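Local coordinates for mitogen-activated protein kinase, putative (Map kinase-like protein) (PDB 3PG1), which is a putative MAP kinase from Leishmania major with a protein kinase fold, and probably binds ATP and phosphorylates serine or threonine residues of protein substrates, at residues Asp96-Phe101 / Lys108-Thr113; Leu204-Lys209 / Val259-Pro264; Thr118-Val123 / Ile165-Asn170. All blocks are in the same frame, centred on the assembly; numbering follows the deposited sequence.

Overall arrangement
The chain meets the contacts in the order 1, 3, 2. Contact 1 pairs two strands of the five-stranded antiparallel sheet of the N-terminal lobe. Contact 3 follows closely: strand 108-114 is succeeded by strand 118-119 across what is, as in other protein kinases, the hinge between lobes. Their centres are 25 Å apart and their nearest atoms about 7 Å. Contact 2, in the helical C-terminal lobe, lies on the opposite side of the chain's centre from both, 33 Å from contact 3 and 39 Å from contact 1, centre to centre. None touches another, so the three sample separate regions of a single kinase domain: the N-terminal sheet, the start of the C-terminal lobe just past the hinge, and the far part of that lobe.

Contact 1 of 3, residues Asp96-Phe101 / Lys108-Thr113; sequences DIFVHF and KLYLVT
His100 and Lys108 close the ladder at the turn end of this hairpin with two backbone bonds, His100 N to Lys108 O and Lys108 N to His100 O, both 2.8 Å. The Phe98-Tyr110 pair in the middle is less even. Tyr110 N reaches Phe98 O at 3.0 Å, whereas the return bond from Phe98 N to Tyr110 O is weak. Asp96 and Val112 form the last hydrogen-bonded pair. Between these pairs Ile97 faces Leu111, and Val99 faces Leu109, as non-hydrogen-bonded pairs. The strand directions differ by 168°, which confirms the antiparallel pairing.

Side chains alternate between two layers. In the layer of Asp96, Phe98, His100, Lys108, Tyr110 and Val112, the Phe98 ring receives Tyr110 CB over one face, 3.7 Å from the ring centroid, a CH-pi contact. The two ring planes are only 16° apart, but the rings are slid past each other with centroids 5.2 Å apart and scarcely overlap. A Phe98 chi1 of 40°, with CG lodged between backbone N and carbonyl carbon, tips the ring across toward Tyr110. Phe98 CE1 also meets Val112 CG2. In the opposite layer Leu109 CD1 touches both Ile97 CG1 at 3.8 Å and Val99 CG1 at 3.6 Å, and Ile97 CD1 lies beside Leu111 CD2.

Tyr110 OH is hydrogen-bonded to Glu16 and Asp96 OD2 to the hydroxyl of Tyr24, while Met20 packs on Phe98 and Tyr110. The Ile97-Leu109-Leu111 layer rests on Ile80 of helix 70-85, and Ile97 also touches Val357 and Phe360 of the C-terminal helix 346-360. Strand 96-100 forms one edge of the five-stranded sheet; strand 108-114 separates it from strand 48-54.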
# COMPACT_ATOMS: atom_id res chain seq x y z
N ASP A 96 -7.58 0.82 17.15
CA ASP A 96 -7.19 1.36 18.45
C ASP A 96 -5.74 1.83 18.44
O ASP A 96 -4.93 1.35 17.66
CB ASP A 96 -7.38 0.29 19.54
CG ASP A 96 -7.55 0.80 20.95
OD1 ASP A 96 -7.50 2.03 21.14
OD2 ASP A 96 -7.72 -0.03 21.86
N ILE A 97 -5.44 2.77 19.33
CA ILE A 97 -4.12 3.35 19.55
C ILE A 97 -4.03 3.84 21.01
O ILE A 97 -4.97 4.46 21.53
CB ILE A 97 -3.76 4.45 18.51
CG1 ILE A 97 -2.31 4.96 18.73
CG2 ILE A 97 -4.82 5.60 18.48
CD1 ILE A 97 -1.74 5.84 17.69
N PHE A 98 -2.92 3.52 21.67
CA PHE A 98 -2.64 3.89 23.06
C PHE A 98 -1.14 4.00 23.30
O PHE A 98 -0.37 3.21 22.73
CB PHE A 98 -3.38 3.00 24.10
CG PHE A 98 -3.46 1.52 23.82
CD1 PHE A 98 -4.40 1.01 22.92
CD2 PHE A 98 -2.65 0.62 24.50
CE1 PHE A 98 -4.48 -0.36 22.66
CE2 PHE A 98 -2.75 -0.76 24.26
CZ PHE A 98 -3.65 -1.24 23.33
N VAL A 99 -0.73 5.01 24.07
CA VAL A 99 0.67 5.32 24.36
C VAL A 99 0.98 5.28 25.84
O VAL A 99 0.27 5.88 26.65
CB VAL A 99 1.13 6.67 23.73
CG1 VAL A 99 1.44 6.51 22.25
CG2 VAL A 99 0.11 7.78 23.96
N HIS A 100 2.06 4.57 26.20
CA HIS A 100 2.52 4.48 27.58
C HIS A 100 3.83 5.24 27.67
O HIS A 100 4.86 4.75 27.20
CB HIS A 100 2.68 3.01 28.04
CG HIS A 100 3.24 2.88 29.43
ND1 HIS A 100 4.42 2.18 29.67
CD2 HIS A 100 2.79 3.39 30.60
CE1 HIS A 100 4.63 2.27 30.97
NE2 HIS A 100 3.68 2.99 31.58
N PHE A 101 3.78 6.46 28.21
CA PHE A 101 4.96 7.29 28.38
C PHE A 101 5.56 7.08 29.77
O PHE A 101 4.85 7.19 30.78
CB PHE A 101 4.65 8.77 28.12
CG PHE A 101 4.33 9.12 26.68
CD1 PHE A 101 5.26 8.92 25.67
CD2 PHE A 101 3.11 9.71 26.35
CE1 PHE A 101 4.97 9.25 24.34
CE2 PHE A 101 2.83 10.06 25.02
CZ PHE A 101 3.76 9.83 24.03
N LYS A 108 6.31 3.38 25.24
CA LYS A 108 5.72 2.32 24.41
C LYS A 108 4.49 2.81 23.64
O LYS A 108 3.72 3.62 24.15
CB LYS A 108 5.35 1.08 25.26
CG LYS A 108 6.56 0.24 25.67
CD LYS A 108 6.26 -0.68 26.83
CE LYS A 108 7.53 -1.18 27.49
NZ LYS A 108 7.68 -0.65 28.87
N LEU A 109 4.31 2.29 22.42
CA LEU A 109 3.18 2.60 21.55
C LEU A 109 2.55 1.30 21.06
O LEU A 109 3.26 0.37 20.65
CB LEU A 109 3.58 3.55 20.41
CG LEU A 109 2.68 3.65 19.15
CD1 LEU A 109 1.33 4.29 19.46
CD2 LEU A 109 3.35 4.45 18.08
N TYR A 110 1.23 1.24 21.15
CA TYR A 110 0.46 0.06 20.75
C TYR A 110 -0.48 0.43 19.65
O TYR A 110 -1.18 1.45 19.72
CB TYR A 110 -0.29 -0.55 21.94
CG TYR A 110 0.59 -0.82 23.14
CD1 TYR A 110 1.15 -2.08 23.35
CD2 TYR A 110 0.88 0.18 24.06
CE1 TYR A 110 1.97 -2.34 24.45
CE2 TYR A 110 1.73 -0.05 25.14
CZ TYR A 110 2.26 -1.32 25.35
OH TYR A 110 3.10 -1.54 26.41
N LEU A 111 -0.47 -0.40 18.62
CA LEU A 111 -1.26 -0.21 17.42
C LEU A 111 -2.10 -1.41 17.14
O LEU A 111 -1.59 -2.53 17.02
CB LEU A 111 -0.33 0.09 16.25
CG LEU A 111 0.46 1.37 16.42
CD1 LEU A 111 1.65 1.41 15.48
CD2 LEU A 111 -0.45 2.59 16.31
N VAL A 112 -3.39 -1.18 17.06
CA VAL A 112 -4.35 -2.24 16.82
C VAL A 112 -5.07 -2.04 15.48
O VAL A 112 -5.62 -0.95 15.20
CB VAL A 112 -5.35 -2.38 18.00
CG1 VAL A 112 -6.13 -3.68 17.90
CG2 VAL A 112 -4.65 -2.28 19.35
N THR A 113 -5.03 -3.09 14.64
CA THR A 113 -5.71 -3.11 13.34
C THR A 113 -6.45 -4.44 13.25
O THR A 113 -6.08 -5.37 13.95
CB THR A 113 -4.73 -2.85 12.18
OG1 THR A 113 -3.65 -3.80 12.22
CG2 THR A 113 -4.17 -1.42 12.16

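Contact 2 of 3, residues Leu204-Lys209 / Val259-Pro264; sequences LVMQFK and VMFSSP
Met206 O is the main acceptor joining these two turns. Ser263 N donates to it at 2.9 Å, with an N-H...O angle of 167°, and Ser263 OG donates a weak hydrogen bond to the same oxygen. The serine hydroxyl has a stronger task beyond the segments: from the N-cap position before helix 264-269 it accepts from Ala266 N. With chi1 at 67°, OG stays close to its own backbone, within range of both Ala266 N and Met206 O. Ser262 OG is likewise satisfied, by Val258 O in the preceding helix, with a weak bond from Arg267 NE in addition.

Donors at the end of helix 202-205 are consumed locally. Gln207 has a phi of 52° and is the C-prime residue of a Schellman motif, in which Gln207 N bonds to Leu204 O at 3.0 Å and Phe208 N to Glu203 O.

The exception is Phe261 O, a carbonyl buried by the contact with no hydrogen-bonding partner in the model. Its near neighbours across the contact are carbons: Phe208 CB lies 3.3 Å from Phe261 O, and Met206 CE 3.4 Å from the same atom. The Phe208 ring lies against the backbone of the other turn, taking Phe261 CA over one face at 3.8 Å from its centroid, a CH-pi contact. Met260 O stands over that ring too, 3.3 Å from Phe208 CZ. Met206 CB packs on Ser262 CB at 3.7 Å.

Met206 also reaches Leu243 of helix 239-250. By sequence, helix 202-205 begins within the Ala-Pro-Glu motif that ends a kinase activation segment, and 259-264 probably belongs to the helical insert characteristic of MAP kinases and their CMGC relatives. The contact thus joins a Schellman-terminated helix to an N-capped one.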
# COMPACT_ATOMS: atom_id res chain seq x y z
N LEU A 204 9.09 5.13 -11.95
CA LEU A 204 9.82 4.75 -10.70
C LEU A 204 11.01 3.88 -11.04
O LEU A 204 12.05 3.98 -10.39
CB LEU A 204 8.91 4.01 -9.70
CG LEU A 204 7.73 4.85 -9.09
CD1 LEU A 204 6.97 4.03 -8.13
CD2 LEU A 204 8.27 6.11 -8.31
N VAL A 205 10.89 3.03 -12.08
CA VAL A 205 12.04 2.17 -12.49
C VAL A 205 13.17 3.14 -12.95
O VAL A 205 14.35 2.86 -12.74
CB VAL A 205 11.64 1.17 -13.64
CG1 VAL A 205 12.88 0.41 -14.18
CG2 VAL A 205 10.53 0.19 -13.18
N MET A 206 12.78 4.26 -13.62
CA MET A 206 13.74 5.27 -14.10
C MET A 206 14.06 6.34 -13.04
O MET A 206 14.65 7.38 -13.36
CB MET A 206 13.29 5.86 -15.43
CG MET A 206 13.14 4.79 -16.53
SD MET A 206 12.76 5.51 -18.14
CE MET A 206 11.10 6.21 -17.82
N GLN A 207 13.70 6.07 -11.78
CA GLN A 207 14.06 6.89 -10.62
C GLN A 207 13.72 8.37 -10.76
O GLN A 207 14.45 9.22 -10.25
CB GLN A 207 15.59 6.72 -10.30
CG GLN A 207 16.01 5.28 -10.06
CD GLN A 207 17.49 5.00 -10.28
OE1 GLN A 207 18.25 5.77 -10.91
NE2 GLN A 207 17.90 3.84 -9.79
N PHE A 208 12.62 8.69 -11.46
CA PHE A 208 12.17 10.07 -11.62
C PHE A 208 11.68 10.64 -10.27
O PHE A 208 10.82 10.06 -9.60
CB PHE A 208 11.07 10.16 -12.67
CG PHE A 208 10.60 11.55 -13.01
CD1 PHE A 208 11.49 12.51 -13.47
CD2 PHE A 208 9.24 11.87 -12.98
CE1 PHE A 208 11.05 13.79 -13.85
CE2 PHE A 208 8.80 13.16 -13.34
CZ PHE A 208 9.71 14.11 -13.75
N LYS A 209 12.24 11.77 -9.88
CA LYS A 209 11.87 12.38 -8.60
C LYS A 209 10.46 13.03 -8.64
O LYS A 209 9.84 13.22 -7.60
CB LYS A 209 12.94 13.41 -8.17
CG LYS A 209 13.19 14.52 -9.18
CD LYS A 209 12.99 15.91 -8.58
CE LYS A 209 13.75 16.98 -9.35
NZ LYS A 209 13.30 17.09 -10.77
N VAL A 259 12.87 10.91 -21.64
CA VAL A 259 13.69 11.92 -20.98
C VAL A 259 12.91 12.74 -19.99
O VAL A 259 13.44 13.04 -18.93
CB VAL A 259 14.70 12.73 -21.86
CG1 VAL A 259 15.15 11.95 -23.09
CG2 VAL A 259 14.18 14.11 -22.21
N MET A 260 11.60 12.99 -20.25
CA MET A 260 10.76 13.70 -19.28
C MET A 260 10.48 12.93 -17.97
O MET A 260 10.15 13.57 -16.98
CB MET A 260 9.38 14.04 -19.87
CG MET A 260 9.43 14.97 -21.03
SD MET A 260 7.71 15.33 -21.54
CE MET A 260 8.04 16.30 -22.83
N PHE A 261 10.50 11.60 -17.97
CA PHE A 261 10.20 10.94 -16.70
C PHE A 261 11.27 9.94 -16.25
O PHE A 261 10.96 8.86 -15.74
CB PHE A 261 8.70 10.49 -16.59
CG PHE A 261 8.18 9.73 -17.78
CD1 PHE A 261 8.31 8.35 -17.86
CD2 PHE A 261 7.61 10.40 -18.86
CE1 PHE A 261 7.88 7.65 -18.98
CE2 PHE A 261 7.20 9.70 -19.99
CZ PHE A 261 7.37 8.33 -20.06
N SER A 262 12.56 10.36 -16.41
CA SER A 262 13.74 9.61 -15.97
C SER A 262 14.67 10.53 -15.22
O SER A 262 14.73 11.72 -15.52
CB SER A 262 14.48 8.96 -17.14
OG SER A 262 14.76 9.90 -18.18
N SER A 263 15.42 9.97 -14.28
CA SER A 263 16.46 10.73 -13.60
C SER A 263 17.62 10.91 -14.60
O SER A 263 17.73 10.11 -15.53
CB SER A 263 16.97 9.93 -12.42
OG SER A 263 17.66 8.78 -12.87
N PRO A 264 18.55 11.87 -14.37
CA PRO A 264 19.73 11.99 -15.25
C PRO A 264 20.56 10.70 -15.36
O PRO A 264 21.08 10.41 -16.43
CB PRO A 264 20.55 13.11 -14.58
CG PRO A 264 19.55 13.93 -13.88
CD PRO A 264 18.56 12.92 -13.33

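Contact 3 of 3, residues Thr118-Val123 / Ile165-Asn170; sequences TDLAQV and ILLADN
Peptide planes and one carboxylate are the flat groups where Thr118-Val123 meets Ile165-Asn170. Thr118 N approaches Leu167 O at 3.2 Å within the carbonyl plane, whereas Leu167 N reaches Thr118 O at 3.0 Å from above, 42° out of that plane. Leu120 N then bonds to Ile165 O at 2.8 Å, nearly end-on to the carbonyl. The Asp119 carboxylate turns away from Leu166: with chi1 at 57° its OD2 accepts from Gln122 N at 3.1 Å, capping helix 120-125, while Asp119 CB touches Leu166 CD2.

Apolar groups fill in around the ladder. Thr118 CG2 lies alongside Leu167 CB at 3.8 Å, and Leu167 CD2 packs against the start of the helix, 3.6 Å from Leu120 N. Leu120 and Ile165 run side by side, with their CB atoms 4.0 Å apart, and both pack on Ile143 of helix 133-152 and Val223 of helix 214-229.

Strand 165-167 directly follows the HRDLxPxN catalytic-loop sequence and also pairs with strand 173-175. This small antiparallel sheet, leading into an N-capped helix just beyond the hinge, is characteristic of the C-terminal lobe of protein kinases.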
# COMPACT_ATOMS: atom_id res chain seq x y z
N THR A 118 -6.90 -12.96 4.60
CA THR A 118 -5.81 -13.24 3.67
C THR A 118 -5.47 -11.98 2.87
O THR A 118 -5.95 -10.89 3.18
CB THR A 118 -6.21 -14.46 2.77
OG1 THR A 118 -5.08 -14.91 2.04
CG2 THR A 118 -7.38 -14.16 1.80
N ASP A 119 -4.61 -12.13 1.88
CA ASP A 119 -4.26 -11.06 0.96
C ASP A 119 -4.45 -11.58 -0.46
O ASP A 119 -4.66 -12.78 -0.65
CB ASP A 119 -2.85 -10.49 1.23
CG ASP A 119 -1.73 -11.51 1.18
OD1 ASP A 119 -1.08 -11.71 2.21
OD2 ASP A 119 -1.48 -12.05 0.10
N LEU A 120 -4.42 -10.68 -1.44
CA LEU A 120 -4.64 -11.01 -2.84
C LEU A 120 -3.51 -11.84 -3.45
O LEU A 120 -3.80 -12.68 -4.31
CB LEU A 120 -4.88 -9.75 -3.63
CG LEU A 120 -5.44 -9.91 -5.05
CD1 LEU A 120 -6.83 -10.55 -5.04
CD2 LEU A 120 -5.48 -8.55 -5.75
N ALA A 121 -2.26 -11.66 -2.98
CA ALA A 121 -1.12 -12.46 -3.47
C ALA A 121 -1.35 -13.96 -3.18
O ALA A 121 -1.13 -14.79 -4.05
CB ALA A 121 0.19 -11.99 -2.81
N GLN A 122 -1.86 -14.28 -1.99
CA GLN A 122 -2.18 -15.65 -1.59
C GLN A 122 -3.32 -16.22 -2.42
O GLN A 122 -3.25 -17.37 -2.86
CB GLN A 122 -2.50 -15.72 -0.09
CG GLN A 122 -1.27 -15.60 0.81
CD GLN A 122 -1.66 -15.66 2.27
OE1 GLN A 122 -1.96 -14.65 2.91
NE2 GLN A 122 -1.70 -16.86 2.82
N VAL A 123 -4.37 -15.41 -2.66
CA VAL A 123 -5.53 -15.79 -3.48
C VAL A 123 -5.10 -16.09 -4.94
O VAL A 123 -5.39 -17.19 -5.44
CB VAL A 123 -6.66 -14.73 -3.37
CG1 VAL A 123 -7.75 -14.96 -4.41
CG2 VAL A 123 -7.24 -14.74 -1.97
N ILE A 165 -2.94 -5.87 -0.60
CA ILE A 165 -4.36 -5.77 -0.92
C ILE A 165 -4.94 -6.91 -0.10
O ILE A 165 -4.71 -8.07 -0.42
CB ILE A 165 -4.66 -5.89 -2.43
CG1 ILE A 165 -4.05 -4.68 -3.20
CG2 ILE A 165 -6.20 -5.96 -2.64
CD1 ILE A 165 -3.92 -4.89 -4.72
N LEU A 166 -5.65 -6.56 0.99
CA LEU A 166 -6.21 -7.50 1.99
C LEU A 166 -7.66 -7.84 1.74
O LEU A 166 -8.43 -7.00 1.26
CB LEU A 166 -6.05 -6.94 3.42
CG LEU A 166 -4.66 -6.37 3.81
CD1 LEU A 166 -4.59 -6.05 5.32
CD2 LEU A 166 -3.51 -7.34 3.42
N LEU A 167 -8.03 -9.09 2.08
CA LEU A 167 -9.37 -9.64 1.93
C LEU A 167 -9.87 -10.00 3.36
O LEU A 167 -9.18 -10.72 4.09
CB LEU A 167 -9.31 -10.98 1.14
CG LEU A 167 -9.10 -11.09 -0.38
CD1 LEU A 167 -10.38 -11.15 -1.13
CD2 LEU A 167 -7.99 -10.21 -0.95
N ALA A 168 -11.05 -9.51 3.74
CA ALA A 168 -11.64 -9.85 5.05
C ALA A 168 -12.32 -11.21 4.89
O ALA A 168 -12.42 -11.70 3.76
CB ALA A 168 -12.66 -8.79 5.44
N ASP A 169 -12.81 -11.84 6.00
CA ASP A 169 -13.52 -13.13 5.92
C ASP A 169 -14.71 -13.00 4.97
O ASP A 169 -15.01 -13.92 4.21
CB ASP A 169 -13.97 -13.61 7.31
CG ASP A 169 -12.82 -13.94 8.23
OD1 ASP A 169 -12.43 -13.07 9.04
OD2 ASP A 169 -12.30 -15.08 8.14
N ASN A 170 -15.35 -11.82 5.01
CA ASN A 170 -16.50 -11.41 4.21
C ASN A 170 -16.10 -10.96 2.79
O ASN A 170 -16.93 -10.40 2.06
CB ASN A 170 -17.27 -10.29 4.96
CG ASN A 170 -16.47 -9.50 5.99
OD1 ASN A 170 -15.77 -10.05 6.86
ND2 ASN A 170 -16.59 -8.19 5.94